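Local coordinates for TSC1 N-terminal domain (Chaetomium thermophilum, PDB 7A0M), which probably helps bring the TSC complex to lysosomal membranes by binding phosphatidylinositol phosphates, and so takes part in mTORC1 regulation, at residues 51-56 and 84-89; 329-332 and 338-341; 378-383 and 410-415. All coordinates share one frame; numbering follows the deposited sequence.

In the fold
Interaction 1 comes first from the N terminus: it closes a loop of 27 residues, most of them helical, and ties helix 45-65 to the loop that leads from helix 69-81 into helix 89-105. Interactions 2 and 3 follow in series, with no nesting or crossing, about 58 and 61 Å from it between centres and on the opposite side of the chain's centre. Interaction 2 closes the short turn between helices 323-333 and 335-343. Interaction 3 brings the end of the modelled chain back to residues 378-383. These last two touch, Gly332 O probably accepting a hydrogen bond from His379 NE2, and both reach the second subunit.

Interaction 1. Residues 51-56 and 84-89; sequences DRLNDE and PGLGAP
Leu53 and Asn54, neighbours on helix 45-65, take hold of Gly85 and Leu86 in the loop at residues 84-89. The Leu53 side chain leans toward that loop: its CD2 methyl lies 3.6 Å from Gly85 O and 4.1 Å from Leu86 CD2, so one branch touches both a backbone carbonyl and the neighbouring methyl. With CG swung away from the backbone N (chi1 173°), that branch extends out from the helix. Asn54 meets the same leucine differently, its side chain crossing that of Leu86 at about a right angle, with Asn54 CG 4.0 Å from Leu86 CD2. That methyl therefore touches both the aliphatic branch of Leu53 and the amide group of Asn54. Leucine suits this buried place because its apolar CD2 can pack on a methyl and an amide together.

Behind this first shell, the helical bond from Asp55 N to Asp51 O, 3.1 Å long, belongs to the regular helix that puts Leu53 toward the loop and Asn54 further round the axis. On the loop side, a CB at Gly85 would lie within ordinary packing distance of Leu53 CD2, so glycine leaves room there without being demanded. Gly87, with phi 104° and psi -109°, adopts a conformation in which a side chain would jam against the preceding carbonyl oxygen; glycine lets the chain turn there after Leu86 has been placed.

All four touching residues are buried. Leu86 also packs on Leu57, one turn after Leu53 on helix 45-65, and on Arg91 and Thr92 of the next helix; Asn54 touches Arg91 as well. The contact thus packs the connection that leads from helix 69-81 into helix 89-105 against helix 45-65, in the N-terminal part of this all-helical domain.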
loop_
_atom_site.group_PDB
_atom_site.type_symbol
_atom_site.label_atom_id
_atom_site.label_comp_id
_atom_site.label_asym_id
_atom_site.label_seq_id
_atom_site.Cartn_x
_atom_site.Cartn_y
_atom_site.Cartn_z
ATOM N N ASP B 51 -19.087 -66.085 1.517
ATOM C CA ASP B 51 -20.495 -66.112 1.902
ATOM C C ASP B 51 -20.701 -66.932 3.171
ATOM O O ASP B 51 -21.424 -66.507 4.081
ATOM C CB ASP B 51 -21.343 -66.674 0.758
ATOM C CG ASP B 51 -21.319 -65.795 -0.481
ATOM O OD1 ASP B 51 -20.377 -64.981 -0.617
ATOM O OD2 ASP B 51 -22.239 -65.934 -1.318
ATOM N N ARG B 52 -20.064 -68.103 3.257
ATOM C CA ARG B 52 -20.200 -68.934 4.449
ATOM C C ARG B 52 -19.531 -68.298 5.662
ATOM O O ARG B 52 -20.011 -68.463 6.789
ATOM C CB ARG B 52 -19.619 -70.324 4.184
ATOM C CG ARG B 52 -20.336 -71.089 3.081
ATOM C CD ARG B 52 -19.715 -72.454 2.840
ATOM N NE ARG B 52 -20.422 -73.190 1.795
ATOM C CZ ARG B 52 -20.057 -74.386 1.345
ATOM N NH1 ARG B 52 -18.985 -74.984 1.846
ATOM N NH2 ARG B 52 -20.761 -74.982 0.392
ATOM N N LEU B 53 -18.428 -67.573 5.455
ATOM C CA LEU B 53 -17.793 -66.865 6.562
ATOM C C LEU B 53 -18.707 -65.783 7.121
ATOM O O LEU B 53 -18.806 -65.615 8.342
ATOM C CB LEU B 53 -16.470 -66.251 6.105
ATOM C CG LEU B 53 -15.750 -65.336 7.098
ATOM C CD1 LEU B 53 -15.420 -66.093 8.372
ATOM C CD2 LEU B 53 -14.490 -64.758 6.478
ATOM N N ASN B 54 -19.376 -65.037 6.237
ATOM C CA ASN B 54 -20.304 -63.998 6.674
ATOM C C ASN B 54 -21.459 -64.588 7.480
ATOM O O ASN B 54 -21.815 -64.066 8.544
ATOM C CB ASN B 54 -20.833 -63.219 5.460
ATOM C CG ASN B 54 -19.855 -62.144 4.962
ATOM O OD1 ASN B 54 -19.233 -62.286 3.908
ATOM N ND2 ASN B 54 -19.717 -61.069 5.730
ATOM N N ASP B 55 -22.066 -65.669 6.979
ATOM C CA ASP B 55 -23.183 -66.287 7.689
ATOM C C ASP B 55 -22.771 -66.733 9.086
ATOM O O ASP B 55 -23.542 -66.597 10.043
ATOM C CB ASP B 55 -23.734 -67.470 6.890
ATOM C CG ASP B 55 -24.327 -67.049 5.561
ATOM O OD1 ASP B 55 -24.248 -65.849 5.232
ATOM O OD2 ASP B 55 -24.872 -67.918 4.847
ATOM N N GLU B 56 -21.558 -67.271 9.221
ATOM C CA GLU B 56 -21.080 -67.687 10.533
ATOM C C GLU B 56 -20.791 -66.487 11.429
ATOM O O GLU B 56 -21.140 -66.495 12.615
ATOM C CB GLU B 56 -19.835 -68.560 10.385
ATOM C CG GLU B 56 -19.327 -69.099 11.705
ATOM C CD GLU B 56 -20.305 -70.075 12.334
ATOM O OE1 GLU B 56 -21.140 -70.643 11.595
ATOM O OE2 GLU B 56 -20.252 -70.262 13.567
ATOM N N PRO B 84 -10.119 -59.513 4.662
ATOM C CA PRO B 84 -9.798 -59.898 3.277
ATOM C C PRO B 84 -10.602 -61.082 2.780
ATOM O O PRO B 84 -10.858 -61.187 1.573
ATOM C CB PRO B 84 -8.300 -60.227 3.343
ATOM C CG PRO B 84 -7.796 -59.460 4.507
ATOM C CD PRO B 84 -8.910 -59.494 5.508
ATOM N N GLY B 85 -11.015 -61.977 3.672
ATOM C CA GLY B 85 -11.775 -63.143 3.283
ATOM C C GLY B 85 -13.276 -62.975 3.237
ATOM O O GLY B 85 -13.983 -63.957 2.995
ATOM N N LEU B 86 -13.796 -61.761 3.456
ATOM C CA LEU B 86 -15.244 -61.567 3.437
ATOM C C LEU B 86 -15.799 -61.621 2.023
ATOM O O LEU B 86 -16.948 -62.036 1.820
ATOM C CB LEU B 86 -15.609 -60.230 4.080
ATOM C CG LEU B 86 -15.355 -60.096 5.580
ATOM C CD1 LEU B 86 -15.635 -58.676 6.043
ATOM C CD2 LEU B 86 -16.211 -61.092 6.339
ATOM N N GLY B 87 -15.011 -61.193 1.043
ATOM C CA GLY B 87 -15.432 -61.253 -0.339
ATOM C C GLY B 87 -15.864 -59.935 -0.949
ATOM O O GLY B 87 -15.038 -59.057 -1.215
ATOM N N ALA B 88 -17.165 -59.798 -1.182
ATOM C CA ALA B 88 -17.688 -58.615 -1.847
ATOM C C ALA B 88 -17.431 -57.371 -0.999
ATOM O O ALA B 88 -17.545 -57.424 0.232
ATOM C CB ALA B 88 -19.186 -58.770 -2.116
ATOM N N PRO B 89 -17.069 -56.243 -1.618
ATOM C CA PRO B 89 -16.829 -55.021 -0.836
ATOM C C PRO B 89 -18.055 -54.539 -0.093
ATOM O O PRO B 89 -17.922 -53.768 0.865
ATOM C CB PRO B 89 -16.379 -54.005 -1.895
ATOM C CG PRO B 89 -15.878 -54.836 -3.027
ATOM C CD PRO B 89 -16.742 -56.061 -3.040
#

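Interaction 2. Residues 329-332 and 338-341; sequences ILYG and FVDY
Leu330 lies over one face of the Phe338 ring, and Tyr331 meets the same ring at its rim. Leu330 CB sits 4.0 Å from the ring centroid and 17° off the ring normal, a CH-pi contact in which the methylene rather than a methyl lies over the aromatic face. Further out, the CD1 methyl of Leu330 comes to 4.0 Å from Phe338 CZ, so leucine and phenylalanine, crossing at about a right angle, touch at two levels. The leucine gets there with CG opposite the carbonyl carbon (chi1 -68°).

Phe338 holds its CG anti to the backbone N (chi1 -169°), which carries the ring across to helix 323-333. Its CD2 edge carbon comes 4.0 Å from Tyr331 CB, which lies in the plane of the ring, and 3.7 Å from Tyr331 N. The ring is thereby fitted against the backbone as well as against side chains.

Tyr331 sends its own ring in another direction, where CE1 stands 4.3 Å from Val339 CG1; the methyl comes to the tyrosine's edge, near its plane. A compact beta-branched valine suits this spot, next to a bulky ring. The phenol oxygen of Tyr331 is hydrogen-bonded to Leu377 O, so the hydroxyl is satisfied while the hydrocarbon part packs. Leu378 of the second subunit also packs on Tyr331 and Val339.

Phe338 has aromatic company too, including Tyr274 edge-to-face on helix 267-278. No hydrogen bond links the segments 329-332 and 338-341, which lie on consecutive helices, 323-333 and 335-343, joined by a tight turn; the contact between them is apolar and aromatic, dependent on close fit of shape, with the polar tyrosine end served from outside.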
loop_
_atom_site.group_PDB
_atom_site.type_symbol
_atom_site.label_atom_id
_atom_site.label_comp_id
_atom_site.label_asym_id
_atom_site.label_seq_id
_atom_site.Cartn_x
_atom_site.Cartn_y
_atom_site.Cartn_z
ATOM N N ILE B 329 -7.640 -11.279 0.237
ATOM C CA ILE B 329 -7.561 -12.377 -0.720
ATOM C C ILE B 329 -8.094 -11.947 -2.083
ATOM O O ILE B 329 -7.585 -12.390 -3.121
ATOM C CB ILE B 329 -8.291 -13.624 -0.176
ATOM C CG1 ILE B 329 -7.889 -14.870 -0.968
ATOM C CG2 ILE B 329 -9.804 -13.441 -0.196
ATOM C CD1 ILE B 329 -6.410 -15.183 -0.891
ATOM N N LEU B 330 -9.108 -11.080 -2.117
ATOM C CA LEU B 330 -9.597 -10.564 -3.393
ATOM C C LEU B 330 -8.567 -9.647 -4.039
ATOM O O LEU B 330 -8.296 -9.747 -5.242
ATOM C CB LEU B 330 -10.921 -9.825 -3.194
ATOM C CG LEU B 330 -12.151 -10.637 -2.792
ATOM C CD1 LEU B 330 -13.338 -9.712 -2.572
ATOM C CD2 LEU B 330 -12.473 -11.685 -3.845
ATOM N N TYR B 331 -7.981 -8.746 -3.248
ATOM C CA TYR B 331 -6.958 -7.848 -3.769
ATOM C C TYR B 331 -5.685 -8.600 -4.133
ATOM O O TYR B 331 -4.971 -8.196 -5.058
ATOM C CB TYR B 331 -6.664 -6.754 -2.742
ATOM C CG TYR B 331 -5.566 -5.795 -3.138
ATOM C CD1 TYR B 331 -5.796 -4.787 -4.064
ATOM C CD2 TYR B 331 -4.301 -5.890 -2.573
ATOM C CE1 TYR B 331 -4.795 -3.904 -4.424
ATOM C CE2 TYR B 331 -3.293 -5.014 -2.926
ATOM C CZ TYR B 331 -3.547 -4.023 -3.853
ATOM O OH TYR B 331 -2.545 -3.148 -4.204
ATOM N N GLY B 332 -5.380 -9.687 -3.422
ATOM C CA GLY B 332 -4.189 -10.455 -3.736
ATOM C C GLY B 332 -4.296 -11.238 -5.028
ATOM O O GLY B 332 -3.294 -11.429 -5.725
ATOM N N PHE B 338 -10.563 -5.926 -8.925
ATOM C CA PHE B 338 -11.195 -5.568 -7.657
ATOM C C PHE B 338 -11.314 -4.055 -7.509
ATOM O O PHE B 338 -12.386 -3.538 -7.174
ATOM C CB PHE B 338 -10.404 -6.159 -6.489
ATOM C CG PHE B 338 -11.109 -6.059 -5.164
ATOM C CD1 PHE B 338 -12.491 -5.972 -5.100
ATOM C CD2 PHE B 338 -10.387 -6.038 -3.984
ATOM C CE1 PHE B 338 -13.139 -5.876 -3.882
ATOM C CE2 PHE B 338 -11.028 -5.940 -2.763
ATOM C CZ PHE B 338 -12.404 -5.858 -2.711
ATOM N N VAL B 339 -10.220 -3.328 -7.748
ATOM C CA VAL B 339 -10.269 -1.876 -7.610
ATOM C C VAL B 339 -11.129 -1.260 -8.706
ATOM O O VAL B 339 -11.692 -0.175 -8.523
ATOM C CB VAL B 339 -8.848 -1.280 -7.600
ATOM C CG1 VAL B 339 -7.997 -1.945 -6.527
ATOM C CG2 VAL B 339 -8.193 -1.410 -8.970
ATOM N N ASP B 340 -11.253 -1.933 -9.854
ATOM C CA ASP B 340 -12.165 -1.455 -10.887
ATOM C C ASP B 340 -13.620 -1.621 -10.469
ATOM O O ASP B 340 -14.466 -0.800 -10.841
ATOM C CB ASP B 340 -11.905 -2.182 -12.205
ATOM C CG ASP B 340 -12.655 -1.562 -13.368
ATOM O OD1 ASP B 340 -12.216 -0.503 -13.864
ATOM O OD2 ASP B 340 -13.684 -2.133 -13.786
ATOM N N TYR B 341 -13.932 -2.675 -9.710
ATOM C CA TYR B 341 -15.276 -2.809 -9.158
ATOM C C TYR B 341 -15.572 -1.676 -8.185
ATOM O O TYR B 341 -16.657 -1.085 -8.215
ATOM C CB TYR B 341 -15.430 -4.168 -8.472
ATOM C CG TYR B 341 -16.752 -4.357 -7.758
ATOM C CD1 TYR B 341 -17.882 -4.773 -8.450
ATOM C CD2 TYR B 341 -16.869 -4.127 -6.393
ATOM C CE1 TYR B 341 -19.093 -4.950 -7.807
ATOM C CE2 TYR B 341 -18.076 -4.301 -5.740
ATOM C CZ TYR B 341 -19.184 -4.713 -6.451
ATOM O OH TYR B 341 -20.387 -4.889 -5.805
#

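Interaction 3. Residues 378-383 and 410-415; sequences LHPNFY and MALVVD
His379, Pro380 and the backbone oxygen of Leu378 meet Leu412 where two irregular stretches of backbone approach, His379 CA and Leu412 CA lying 7.2 Å apart. After His379 the chain winds into the 3-10 segment 380-383, begun by proline, whose fixed phi suits that position. Opposite, a type I beta turn runs from Met410 (selenomethionine in the crystal) to Val413, closed by Val413 N to Met410 O at 3.0 Å, and sets Leu412 facing the other segment.

Both branches of Leu412 are used. CD1 presses to 3.4 Å from His379 CD2, coming obliquely at the ring, while CD2 lies 4.1 Å from Pro380 CD. The imidazole is steadied at both nitrogens: Asn381 N donates to ND1 over 2.9 Å, nearly straight at 167° and only 1° out of the ring plane, and NE2 is bonded to Gly332 O. With the ring's CG turned away from its backbone N (chi1 -162°), it can reach both. Replacing His379 by an alanine would probably leave Gly332 O and Asn381 N without these partners and open a gap beside Leu412 CD1.

Leu378 O has a further partner, Arg373 of the second subunit. ND1 accepts from a backbone N-H and NE2 faces the carbonyl Gly332 O, which is consistent with a neutral ring protonated on NE2, a polar group fixed by hydrogen bonds while its CD2 carbon packs against a leucine methyl.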
loop_
_atom_site.group_PDB
_atom_site.type_symbol
_atom_site.label_atom_id
_atom_site.label_comp_id
_atom_site.label_asym_id
_atom_site.label_seq_id
_atom_site.Cartn_x
_atom_site.Cartn_y
_atom_site.Cartn_z
ATOM N N LEU B 378 0.992 -1.498 -2.988
ATOM C CA LEU B 378 0.707 -1.575 -4.415
ATOM C C LEU B 378 0.987 -2.982 -4.934
ATOM O O LEU B 378 2.043 -3.561 -4.661
ATOM C CB LEU B 378 1.546 -0.551 -5.178
ATOM C CG LEU B 378 1.343 -0.509 -6.696
ATOM C CD1 LEU B 378 -0.061 -0.030 -7.043
ATOM C CD2 LEU B 378 2.395 0.366 -7.361
ATOM N N HIS B 379 0.035 -3.527 -5.684
ATOM C CA HIS B 379 0.125 -4.900 -6.161
ATOM C C HIS B 379 1.020 -4.971 -7.397
ATOM O O HIS B 379 0.964 -4.084 -8.253
ATOM C CB HIS B 379 -1.265 -5.441 -6.490
ATOM C CG HIS B 379 -1.334 -6.933 -6.568
ATOM N ND1 HIS B 379 -0.800 -7.650 -7.616
ATOM C CD2 HIS B 379 -1.893 -7.845 -5.736
ATOM C CE1 HIS B 379 -1.016 -8.940 -7.422
ATOM N NE2 HIS B 379 -1.678 -9.083 -6.289
ATOM N N PRO B 380 1.861 -6.003 -7.509
ATOM C CA PRO B 380 2.712 -6.126 -8.705
ATOM C C PRO B 380 1.931 -6.258 -10.003
ATOM O O PRO B 380 2.489 -5.966 -11.069
ATOM C CB PRO B 380 3.538 -7.390 -8.426
ATOM C CG PRO B 380 3.466 -7.593 -6.956
ATOM C CD PRO B 380 2.152 -7.039 -6.504
ATOM N N ASN B 381 0.666 -6.689 -9.951
ATOM C CA ASN B 381 -0.135 -6.801 -11.167
ATOM C C ASN B 381 -0.275 -5.460 -11.873
ATOM O O ASN B 381 -0.420 -5.417 -13.100
ATOM C CB ASN B 381 -1.515 -7.372 -10.840
ATOM C CG ASN B 381 -1.497 -8.877 -10.678
ATOM O OD1 ASN B 381 -0.451 -9.472 -10.415
ATOM N ND2 ASN B 381 -2.655 -9.502 -10.845
ATOM N N PHE B 382 -0.235 -4.361 -11.121
ATOM C CA PHE B 382 -0.356 -3.042 -11.725
ATOM C C PHE B 382 0.848 -2.697 -12.596
ATOM O O PHE B 382 0.770 -1.748 -13.381
ATOM C CB PHE B 382 -0.570 -1.981 -10.642
ATOM C CG PHE B 382 -1.925 -2.052 -9.982
ATOM C CD1 PHE B 382 -3.059 -1.602 -10.641
ATOM C CD2 PHE B 382 -2.066 -2.571 -8.705
ATOM C CE1 PHE B 382 -4.303 -1.671 -10.039
ATOM C CE2 PHE B 382 -3.308 -2.641 -8.099
ATOM C CZ PHE B 382 -4.427 -2.189 -8.768
ATOM N N TYR B 383 1.946 -3.449 -12.479
ATOM C CA TYR B 383 3.095 -3.327 -13.366
ATOM C C TYR B 383 3.079 -4.334 -14.497
ATOM O O TYR B 383 3.987 -4.315 -15.331
ATOM C CB TYR B 383 4.396 -3.629 -12.614
ATOM C CG TYR B 383 4.927 -2.653 -11.603
ATOM C CD1 TYR B 383 4.443 -1.361 -11.508
ATOM C CD2 TYR B 383 5.942 -3.038 -10.738
ATOM C CE1 TYR B 383 4.958 -0.479 -10.570
ATOM C CE2 TYR B 383 6.456 -2.173 -9.808
ATOM C CZ TYR B 383 5.964 -0.896 -9.728
ATOM O OH TYR B 383 6.494 -0.047 -8.789
HETATM N N MSE B 410 -0.252 -12.215 1.845
HETATM C CA MSE B 410 0.079 -11.626 3.137
HETATM C C MSE B 410 1.214 -10.615 3.016
HETATM O O MSE B 410 1.289 -9.662 3.792
HETATM C CB MSE B 410 0.448 -12.717 4.144
HETATM C CG MSE B 410 -0.707 -13.634 4.498
HETATM SE SE MSE B 410 -2.204 -12.661 5.283
HETATM C CE MSE B 410 -3.653 -13.842 4.730
ATOM N N ALA B 411 2.095 -10.822 2.034
ATOM C CA ALA B 411 3.199 -9.894 1.814
ATOM C C ALA B 411 2.727 -8.509 1.397
ATOM O O ALA B 411 3.517 -7.561 1.450
ATOM C CB ALA B 411 4.154 -10.455 0.758
ATOM N N LEU B 412 1.468 -8.373 0.988
ATOM C CA LEU B 412 0.891 -7.089 0.622
ATOM C C LEU B 412 0.287 -6.351 1.809
ATOM O O LEU B 412 -0.028 -5.163 1.684
ATOM C CB LEU B 412 -0.183 -7.290 -0.452
ATOM C CG LEU B 412 0.302 -7.936 -1.751
ATOM C CD1 LEU B 412 -0.877 -8.426 -2.568
ATOM C CD2 LEU B 412 1.148 -6.959 -2.554
ATOM N N VAL B 413 0.130 -7.017 2.949
ATOM C CA VAL B 413 -0.568 -6.455 4.100
ATOM C C VAL B 413 0.416 -5.678 4.962
ATOM O O VAL B 413 1.496 -6.179 5.298
ATOM C CB VAL B 413 -1.255 -7.563 4.916
ATOM C CG1 VAL B 413 -1.950 -6.973 6.137
ATOM C CG2 VAL B 413 -2.245 -8.323 4.049
ATOM N N VAL B 414 0.042 -4.454 5.320
ATOM C CA VAL B 414 0.850 -3.606 6.188
ATOM C C VAL B 414 0.353 -3.804 7.616
ATOM O O VAL B 414 -0.713 -3.306 7.986
ATOM C CB VAL B 414 0.768 -2.132 5.772
ATOM C CG1 VAL B 414 1.731 -1.291 6.598
ATOM C CG2 VAL B 414 1.050 -1.981 4.285
ATOM N N ASP B 415 1.122 -4.534 8.417
ATOM C CA ASP B 415 0.743 -4.797 9.800
ATOM C C ASP B 415 1.962 -4.864 10.715
ATOM O O ASP B 415 1.862 -4.616 11.917
ATOM C CB ASP B 415 -0.063 -6.096 9.898
ATOM C CG ASP B 415 0.682 -7.296 9.337
ATOM O OD1 ASP B 415 1.803 -7.125 8.814
ATOM O OD2 ASP B 415 0.139 -8.417 9.420
#